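Local atomic coordinates of uncharacterized protein MTH_862 (Methanothermobacter thermautotrophicus, PDB entry 2R47), a protein that is of unknown function but belongs to the archaeal DUF2124 family and folds as an alpha/beta domain that pairs with a second copy. Residues F41-A46 with Y73-G78; G93-G98 with D127-A132; P58-S63 with I103-K108. All blocks are in the same frame, centred on the assembly; numbering follows the deposited sequence. Where two conformers were deposited one is given.

Contact 1. Residues F41-A46 with Y73-G78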
loop_
_atom_site.group_PDB
_atom_site.type_symbol
_atom_site.label_atom_id
_atom_site.label_comp_id
_atom_site.label_asym_id
_atom_site.label_seq_id
_atom_site.Cartn_x
_atom_site.Cartn_y
_atom_site.Cartn_z
ATOM N N PHE A 41 3.447 1.673 1.147
ATOM C CA PHE A 41 3.073 1.821 2.570
ATOM C C PHE A 41 3.357 3.209 3.022
ATOM O O PHE A 41 2.594 3.806 3.716
ATOM C CB PHE A 41 3.808 0.780 3.417
ATOM C CG PHE A 41 3.473 -0.600 2.970
ATOM C CD1 PHE A 41 2.174 -1.085 3.122
ATOM C CD2 PHE A 41 4.399 -1.352 2.243
ATOM C CE1 PHE A 41 1.830 -2.368 2.634
ATOM C CE2 PHE A 41 4.050 -2.632 1.751
ATOM C CZ PHE A 41 2.774 -3.114 1.953
ATOM N N ALA A 42 4.484 3.731 2.604
ATOM C CA ALA A 42 4.733 5.131 2.908
ATOM C C ALA A 42 3.608 6.022 2.344
ATOM O O ALA A 42 3.148 6.961 3.013
ATOM C CB ALA A 42 6.110 5.524 2.360
ATOM N N GLN A 43 3.139 5.736 1.120
ATOM C CA GLN A 43 2.097 6.595 0.495
ATOM C C GLN A 43 0.766 6.446 1.225
ATOM O O GLN A 43 0.030 7.425 1.418
ATOM C CB GLN A 43 1.939 6.234 -1.002
ATOM C CG GLN A 43 3.175 6.755 -1.754
ATOM C CD GLN A 43 3.391 6.143 -3.140
ATOM O OE1 GLN A 43 3.604 4.965 -3.302
ATOM N NE2 GLN A 43 3.430 6.988 -4.120
ATOM N N LEU A 44 0.471 5.231 1.659
ATOM C CA LEU A 44 -0.786 4.946 2.368
ATOM C C LEU A 44 -0.841 5.671 3.690
ATOM O O LEU A 44 -1.838 6.344 4.021
ATOM C CB LEU A 44 -0.979 3.435 2.578
ATOM C CG LEU A 44 -2.261 3.076 3.362
ATOM C CD1 LEU A 44 -3.522 3.492 2.584
ATOM C CD2 LEU A 44 -2.265 1.610 3.675
ATOM N N PHE A 45 0.228 5.565 4.458
ATOM C CA PHE A 45 0.208 6.183 5.791
ATOM C C PHE A 45 0.389 7.702 5.746
ATOM O O PHE A 45 -0.188 8.427 6.576
ATOM C CB PHE A 45 1.189 5.464 6.734
ATOM C CG PHE A 45 0.655 4.127 7.173
ATOM C CD1 PHE A 45 -0.151 4.041 8.306
ATOM C CD2 PHE A 45 0.825 2.987 6.386
ATOM C CE1 PHE A 45 -0.689 2.807 8.727
ATOM C CE2 PHE A 45 0.266 1.767 6.770
ATOM C CZ PHE A 45 -0.516 1.682 7.940
ATOM N N ALA A 46 1.157 8.189 4.778
ATOM C CA ALA A 46 1.204 9.642 4.483
ATOM C C ALA A 46 -0.163 10.216 4.152
ATOM O O ALA A 46 -0.541 11.296 4.658
ATOM C CB ALA A 46 2.193 9.932 3.332
ATOM N N TYR A 73 -4.715 12.208 -7.735
ATOM C CA TYR A 73 -4.520 10.760 -7.819
ATOM C C TYR A 73 -4.166 10.072 -6.488
ATOM O O TYR A 73 -4.122 8.812 -6.410
ATOM C CB TYR A 73 -3.455 10.443 -8.875
ATOM C CG TYR A 73 -3.943 10.659 -10.326
ATOM C CD1 TYR A 73 -4.510 9.618 -11.064
ATOM C CD2 TYR A 73 -3.829 11.904 -10.942
ATOM C CE1 TYR A 73 -4.958 9.816 -12.409
ATOM C CE2 TYR A 73 -4.292 12.118 -12.235
ATOM C CZ TYR A 73 -4.854 11.076 -12.970
ATOM O OH TYR A 73 -5.277 11.330 -14.259
ATOM N N GLY A 74 -3.964 10.863 -5.437
ATOM C CA GLY A 74 -3.552 10.332 -4.156
ATOM C C GLY A 74 -2.233 10.997 -3.823
ATOM O O GLY A 74 -1.996 12.150 -4.206
ATOM N N VAL A 75 -1.383 10.286 -3.103
ATOM C CA VAL A 75 -0.079 10.785 -2.725
ATOM C C VAL A 75 0.924 10.388 -3.781
ATOM O O VAL A 75 1.000 9.197 -4.140
ATOM C CB VAL A 75 0.342 10.199 -1.355
ATOM C CG1 VAL A 75 1.741 10.665 -0.973
ATOM C CG2 VAL A 75 -0.667 10.633 -0.306
ATOM N N GLU A 76 1.646 11.376 -4.306
ATOM C CA GLU A 76 2.681 11.132 -5.280
ATOM C C GLU A 76 3.987 11.739 -4.781
ATOM O O GLU A 76 3.983 12.630 -3.937
ATOM C CB GLU A 76 2.321 11.735 -6.656
ATOM C CG GLU A 76 0.974 11.207 -7.228
ATOM C CD GLU A 76 0.720 11.696 -8.634
ATOM O OE1 GLU A 76 1.563 11.424 -9.517
ATOM O OE2 GLU A 76 -0.337 12.312 -8.883
ATOM N N LEU A 77 5.094 11.272 -5.350
ATOM C CA LEU A 77 6.411 11.798 -5.011
ATOM C C LEU A 77 6.658 13.124 -5.702
ATOM O O LEU A 77 6.341 13.284 -6.874
ATOM C CB LEU A 77 7.482 10.766 -5.336
ATOM C CG LEU A 77 7.475 9.490 -4.491
ATOM C CD1 LEU A 77 8.396 8.453 -5.117
ATOM C CD2 LEU A 77 7.946 9.799 -3.086
ATOM N N GLY A 78 7.172 14.091 -4.943
ATOM C CA GLY A 78 7.361 15.448 -5.412
ATOM C C GLY A 78 8.849 15.769 -5.534
ATOM O O GLY A 78 9.643 14.905 -5.905
#
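Two weak hydrogen bonds share NE2 of Q43: one goes to the backbone O of V75 and the other to OE1 of Q43 in the second subunit. The first spans 3.3 Å from Q43 NE2 to V75 O and is bent, with an N-H...O angle of only 128°, so the bond holds the amide only loosely. The glutamine chain gets there by running extended past CG, with CG anti to the carbonyl carbon (chi1 -72°), which carries the amide off the helix towards the strand backbone.

Apart from the amide, the contact is mostly made by V75, which faces the helix and lies against Q43 and A46, about one turn apart. CG2 of V75 lies 3.7 Å from the backbone O of Q43, while its CG1 meets CG of Q43 at 4.2 Å and stands 4.4 Å from CB of A46. The axes of the two short segments approach to 8.2 Å, with 129° between their directions. E76 points the opposite way, and its OE2 is bonded to OG1 of T71.

Helix 40-48 is the connection in a beta-alpha-beta crossover between the parallel strands 28-33 and 53-58. Strand 74-78 is the outermost strand at one end of the sheet within this chain and forms a hairpin with 66-71, whose L68 packs against Q43, A46 and V75 alike. The second subunit reaches both elements, Q43 and L44 on the helix and L77 on the strand, so the contact joins crossover helix to edge hairpin at the dimer interface.

Contact 2. Residues G93-G98 with D127-A132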
loop_
_atom_site.group_PDB
_atom_site.type_symbol
_atom_site.label_atom_id
_atom_site.label_comp_id
_atom_site.label_asym_id
_atom_site.label_seq_id
_atom_site.Cartn_x
_atom_site.Cartn_y
_atom_site.Cartn_z
ATOM N N GLY A 93 10.662 -3.496 5.201
ATOM C CA GLY A 93 11.565 -3.936 4.136
ATOM C C GLY A 93 13.011 -3.605 4.431
ATOM O O GLY A 93 13.911 -4.321 3.973
ATOM N N LEU A 94 13.269 -2.537 5.201
ATOM C CA LEU A 94 14.677 -2.187 5.523
ATOM C C LEU A 94 15.406 -3.301 6.273
ATOM O O LEU A 94 16.658 -3.365 6.255
ATOM C CB LEU A 94 14.764 -0.936 6.374
ATOM C CG LEU A 94 14.336 0.384 5.720
ATOM C CD1 LEU A 94 14.492 1.562 6.701
ATOM C CD2 LEU A 94 15.170 0.615 4.489
ATOM N N SER A 95 14.626 -4.122 6.964
ATOM C CA SER A 95 15.217 -5.177 7.832
ATOM C C SER A 95 15.434 -6.470 7.055
ATOM O O SER A 95 15.951 -7.455 7.608
ATOM C CB SER A 95 14.360 -5.449 9.084
ATOM O OG SER A 95 13.115 -6.019 8.769
ATOM N N MET A 96 15.037 -6.504 5.799
ATOM C CA MET A 96 15.124 -7.744 5.009
ATOM C C MET A 96 16.564 -8.015 4.588
ATOM O O MET A 96 17.269 -7.103 4.228
ATOM C CB MET A 96 14.221 -7.699 3.762
ATOM C CG MET A 96 14.767 -6.831 2.623
ATOM S SD MET A 96 13.965 -7.004 1.019
ATOM C CE MET A 96 12.610 -5.868 1.208
ATOM N N PRO A 97 17.014 -9.287 4.648
ATOM C CA PRO A 97 18.361 -9.627 4.168
ATOM C C PRO A 97 18.526 -9.382 2.666
ATOM O O PRO A 97 17.578 -9.594 1.921
ATOM C CB PRO A 97 18.500 -11.137 4.489
ATOM C CG PRO A 97 17.379 -11.419 5.491
ATOM C CD PRO A 97 16.292 -10.443 5.213
ATOM N N GLY A 98 19.696 -8.900 2.240
ATOM C CA GLY A 98 20.031 -8.819 0.806
ATOM C C GLY A 98 19.988 -7.417 0.235
ATOM O O GLY A 98 20.383 -7.159 -0.900
ATOM N N ASP A 127 5.618 -9.015 11.874
ATOM C CA ASP A 127 6.594 -8.897 12.975
ATOM C C ASP A 127 8.037 -8.767 12.476
ATOM O O ASP A 127 8.975 -9.253 13.120
ATOM C CB ASP A 127 6.466 -10.081 13.924
ATOM C CG ASP A 127 6.697 -9.712 15.379
ATOM O OD1 ASP A 127 6.783 -8.496 15.732
ATOM O OD2 ASP A 127 6.783 -10.680 16.178
ATOM N N MET A 128 8.210 -8.127 11.330
ATOM C CA MET A 128 9.504 -8.132 10.659
ATOM C C MET A 128 10.597 -7.577 11.548
ATOM O O MET A 128 11.699 -8.140 11.590
ATOM C CB MET A 128 9.428 -7.305 9.357
ATOM C CG MET A 128 10.506 -7.622 8.342
ATOM S SD MET A 128 10.351 -9.287 7.628
ATOM C CE MET A 128 8.677 -9.213 6.952
ATOM N N PHE A 129 10.355 -6.452 12.215
ATOM C CA PHE A 129 11.438 -5.865 12.985
ATOM C C PHE A 129 11.892 -6.729 14.175
ATOM O O PHE A 129 13.098 -6.874 14.425
ATOM C CB PHE A 129 11.082 -4.482 13.478
ATOM C CG PHE A 129 11.064 -3.450 12.393
ATOM C CD1 PHE A 129 12.163 -3.296 11.572
ATOM C CD2 PHE A 129 9.962 -2.634 12.222
ATOM C CE1 PHE A 129 12.170 -2.289 10.549
ATOM C CE2 PHE A 129 9.956 -1.641 11.222
ATOM C CZ PHE A 129 11.056 -1.503 10.391
ATOM N N ALA A 130 10.940 -7.227 14.948
ATOM C CA ALA A 130 11.263 -8.124 16.069
ATOM C C ALA A 130 12.086 -9.337 15.560
ATOM O O ALA A 130 13.108 -9.725 16.149
ATOM C CB ALA A 130 9.991 -8.613 16.696
ATOM N N ARG A 131 11.616 -9.912 14.467
ATOM C CA ARG A 131 12.228 -11.134 13.894
ATOM C C ARG A 131 13.667 -10.910 13.424
ATOM O O ARG A 131 14.521 -11.787 13.545
ATOM C CB ARG A 131 11.330 -11.702 12.801
ATOM C CG ARG A 131 10.006 -12.201 13.383
ATOM C CD ARG A 131 8.987 -12.500 12.326
ATOM N NE ARG A 131 9.472 -13.458 11.346
ATOM C CZ ARG A 131 9.190 -13.399 10.050
ATOM N NH1 ARG A 131 8.438 -12.391 9.570
ATOM N NH2 ARG A 131 9.695 -14.329 9.238
ATOM N N ALA A 132 13.951 -9.696 12.952
ATOM C CA ALA A 132 15.274 -9.341 12.476
ATOM C C ALA A 132 16.271 -9.009 13.613
ATOM O O ALA A 132 17.468 -8.803 13.383
ATOM C CB ALA A 132 15.141 -8.163 11.508
#
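A single serine, S95, is packed against one turn of helix beyond the C-terminal ends of the parallel strands, in a van der Waals contact with no hydrogen bond across it. Both segments follow neighbouring parallel strands of this alpha/beta fold: G93-G98 leaves strand 88-91, and the short helix 128-131 follows strand 118-125. They therefore meet at the C-terminal ends of these strands, where alpha/beta proteins of this general build commonly place their functional sites. The nearby cysteinesulfonic acid at position 38, whose OD1 takes a weak hydrogen bond from G93 N, and a sulfate ion about 4 Å from the side chain of M128 would be consistent with a pocket here, although the sulfate probably came from the crystallisation liquor.

S95 ends a short 3-10 turn, with M96 N bonded to G93 O, and its CB points at the helix. The hydroxyl stands between the backbone N and the carbonyl carbon (chi1 67°) and is bonded to the backbone O of G92, so its polar need is met on its own side. From there OG presses tightly on M128, only 3.1 Å from CG. M128 brings that methylene forward with CG anti to the backbone N (chi1 -159°), then bends at both following torsions.

F129 offers CD1 at 4.0 Å from S95 CB, the ring approached obliquely. The F129 ring also meets the rings of W134 and F140, and W134 touches L94 and S95 as well. One turn on from M128, the solvent-exposed A132 adds its CB, 3.7 Å from CB of S95.

Contact 3. Residues P58-S63 with I103-K108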
loop_
_atom_site.group_PDB
_atom_site.type_symbol
_atom_site.label_atom_id
_atom_site.label_comp_id
_atom_site.label_asym_id
_atom_site.label_seq_id
_atom_site.Cartn_x
_atom_site.Cartn_y
_atom_site.Cartn_z
ATOM N N PRO A 58 14.309 6.847 0.275
ATOM C CA PRO A 58 14.583 5.552 -0.318
ATOM C C PRO A 58 15.785 4.869 0.348
ATOM O O PRO A 58 16.885 5.435 0.432
ATOM C CB PRO A 58 14.853 5.893 -1.786
ATOM C CG PRO A 58 15.519 7.259 -1.743
ATOM C CD PRO A 58 14.772 7.965 -0.590
ATOM N N ASN A 59 15.565 3.638 0.803
ATOM C CA ASN A 59 16.576 2.879 1.534
ATOM C C ASN A 59 17.063 3.700 2.711
ATOM O O ASN A 59 16.270 4.048 3.543
ATOM C CB ASN A 59 17.699 2.432 0.577
ATOM C CG ASN A 59 17.189 1.459 -0.472
ATOM O OD1 ASN A 59 16.588 0.439 -0.140
ATOM N ND2 ASN A 59 17.330 1.820 -1.728
ATOM N N THR A 60 18.368 4.002 2.812
ATOM C CA THR A 60 18.797 4.879 3.912
ATOM C C THR A 60 19.427 6.169 3.337
ATOM O O THR A 60 20.261 6.796 3.973
ATOM C CB THR A 60 19.768 4.161 4.887
ATOM O OG1 THR A 60 20.909 3.696 4.154
ATOM C CG2 THR A 60 19.084 2.957 5.559
ATOM N N ASP A 61 19.020 6.544 2.133
ATOM C CA ASP A 61 19.600 7.699 1.465
ATOM C C ASP A 61 18.751 8.950 1.637
ATOM O O ASP A 61 17.982 9.302 0.763
ATOM C CB ASP A 61 19.806 7.418 -0.017
ATOM C CG ASP A 61 20.703 8.440 -0.681
ATOM O OD1 ASP A 61 21.104 9.440 -0.026
ATOM O OD2 ASP A 61 21.029 8.217 -1.856
ATOM N N PHE A 62 19.008 9.663 2.727
ATOM C CA PHE A 62 18.314 10.899 3.069
ATOM C C PHE A 62 18.436 11.972 1.991
ATOM O O PHE A 62 17.501 12.714 1.726
ATOM C CB PHE A 62 18.905 11.346 4.396
ATOM C CG PHE A 62 18.262 12.516 5.007
ATOM C CD1 PHE A 62 16.869 12.606 5.102
ATOM C CD2 PHE A 62 19.060 13.530 5.577
ATOM C CE1 PHE A 62 16.262 13.702 5.736
ATOM C CE2 PHE A 62 18.457 14.640 6.211
ATOM C CZ PHE A 62 17.063 14.727 6.265
ATOM N N SER A 63 19.605 12.050 1.349
ATOM C CA SER A 63 19.830 13.027 0.287
ATOM C C SER A 63 18.901 12.857 -0.910
ATOM O O SER A 63 18.667 13.841 -1.633
ATOM C CB SER A 63 21.309 13.021 -0.162
ATOM O OG SER A 63 21.587 11.895 -1.002
ATOM N N ILE A 103 22.646 -2.363 9.473
ATOM C CA ILE A 103 22.228 -1.677 10.694
ATOM C C ILE A 103 22.985 -0.375 10.911
ATOM O O ILE A 103 22.412 0.591 11.404
ATOM C CB ILE A 103 22.331 -2.594 11.956
ATOM C CG1 ILE A 103 21.480 -2.039 13.113
ATOM C CG2 ILE A 103 23.806 -2.847 12.374
ATOM C CD1 ILE A 103 19.969 -2.092 12.866
ATOM N N GLU A 104 24.261 -0.337 10.531
ATOM C CA GLU A 104 24.995 0.908 10.715
ATOM C C GLU A 104 24.535 2.016 9.768
ATOM O O GLU A 104 24.556 3.178 10.179
ATOM C CB GLU A 104 26.516 0.713 10.702
ATOM C CG GLU A 104 27.061 -0.080 11.912
ATOM C CD GLU A 104 26.746 0.525 13.292
ATOM O OE1 GLU A 104 26.831 1.768 13.456
ATOM O OE2 GLU A 104 26.426 -0.265 14.217
ATOM N N ASP A 105 24.082 1.681 8.551
ATOM C CA ASP A 105 23.542 2.685 7.625
ATOM C C ASP A 105 22.200 3.182 8.143
ATOM O O ASP A 105 21.845 4.363 7.967
ATOM C CB ASP A 105 23.379 2.153 6.199
ATOM C CG ASP A 105 24.723 1.953 5.475
ATOM O OD1 ASP A 105 25.684 2.722 5.682
ATOM O OD2 ASP A 105 24.801 0.996 4.693
ATOM N N VAL A 106 21.456 2.264 8.762
ATOM C CA VAL A 106 20.178 2.625 9.417
ATOM C C VAL A 106 20.406 3.567 10.599
ATOM O O VAL A 106 19.702 4.557 10.745
ATOM C CB VAL A 106 19.340 1.375 9.833
ATOM C CG1 VAL A 106 18.142 1.790 10.663
ATOM C CG2 VAL A 106 18.859 0.602 8.568
ATOM N N LYS A 107 21.384 3.272 11.440
ATOM C CA LYS A 107 21.658 4.149 12.571
ATOM C C LYS A 107 22.149 5.516 12.122
ATOM O O LYS A 107 21.890 6.525 12.792
ATOM C CB LYS A 107 22.667 3.523 13.523
ATOM C CG LYS A 107 22.188 2.300 14.237
ATOM C CD LYS A 107 23.418 1.767 14.986
ATOM C CE LYS A 107 23.142 0.542 15.750
ATOM N NZ LYS A 107 24.455 -0.022 16.226
ATOM N N LYS A 108 22.882 5.553 11.009
ATOM C CA LYS A 108 23.346 6.839 10.470
ATOM C C LYS A 108 22.148 7.627 9.954
ATOM O O LYS A 108 22.098 8.843 10.086
ATOM C CB LYS A 108 24.337 6.637 9.326
ATOM C CG LYS A 108 24.828 7.954 8.735
ATOM C CD LYS A 108 25.850 8.625 9.660
ATOM C CE LYS A 108 26.325 9.977 9.105
ATOM N NZ LYS A 108 26.393 9.980 7.605
HETATM O O HOH W 1 22.489 6.225 6.268
#
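T60 reaches from a type II' beta turn, P58 to D61, onto the first turn of helix 103-113, the connection of the beta-alpha-beta crossover between strands 88-91 and 118-125. Its CB starts 3.7 Å from the backbone O of D105, so the branch point itself rests beside a helix carbonyl. One branch, OG1, lies 3.6 Å from CB of D105; this is packing, with no hydrogen bond between the two segments. The other branch, CG2, ends on the methyl CG2 of V106 at 3.8 Å. With chi1 at 58°, OG1 falls between the backbone N and the carbonyl carbon while CG2 stands anti to the latter, which spreads the branches over two successive helix residues. Both of those side chains cross the threonine at about a right angle.

An alanine here would lose both branches, and V106 CG2 would probably be left with a gap where the threonine methyl had packed. V106 also rests on W134, and S101 touches both T60 and V106.

The turn itself is closed by a bond from D61 N to P58 O. What polar link there is between loop and helix goes through one water: it donates to T60 O at 3.2 Å and, more closely, to D105 O at 2.6 Å.

Overall arrangement
Contact 1 is the buried one, placed where helix 40-48 meets the edge hairpin, beside the second subunit; contacts 2 and 3 are only partly buried and pack loops that follow strands against helices. Both draw on the connection between strands 88-91 and 118-125, contact 2 on its first loop and contact 3 on helix 103-113. Contacts 1 and 2 lie on opposite sides of the chain's centre, their centres 22 Å apart. Contacts 2 and 3 touch directly, L94 CD2 packing on N59 O at 3.7 Å, and W134 lies against residues of both. Contact 1 has a direct though weak amide-to-carbonyl bond, contact 2 pure packing, contact 3 packing plus a bridging water.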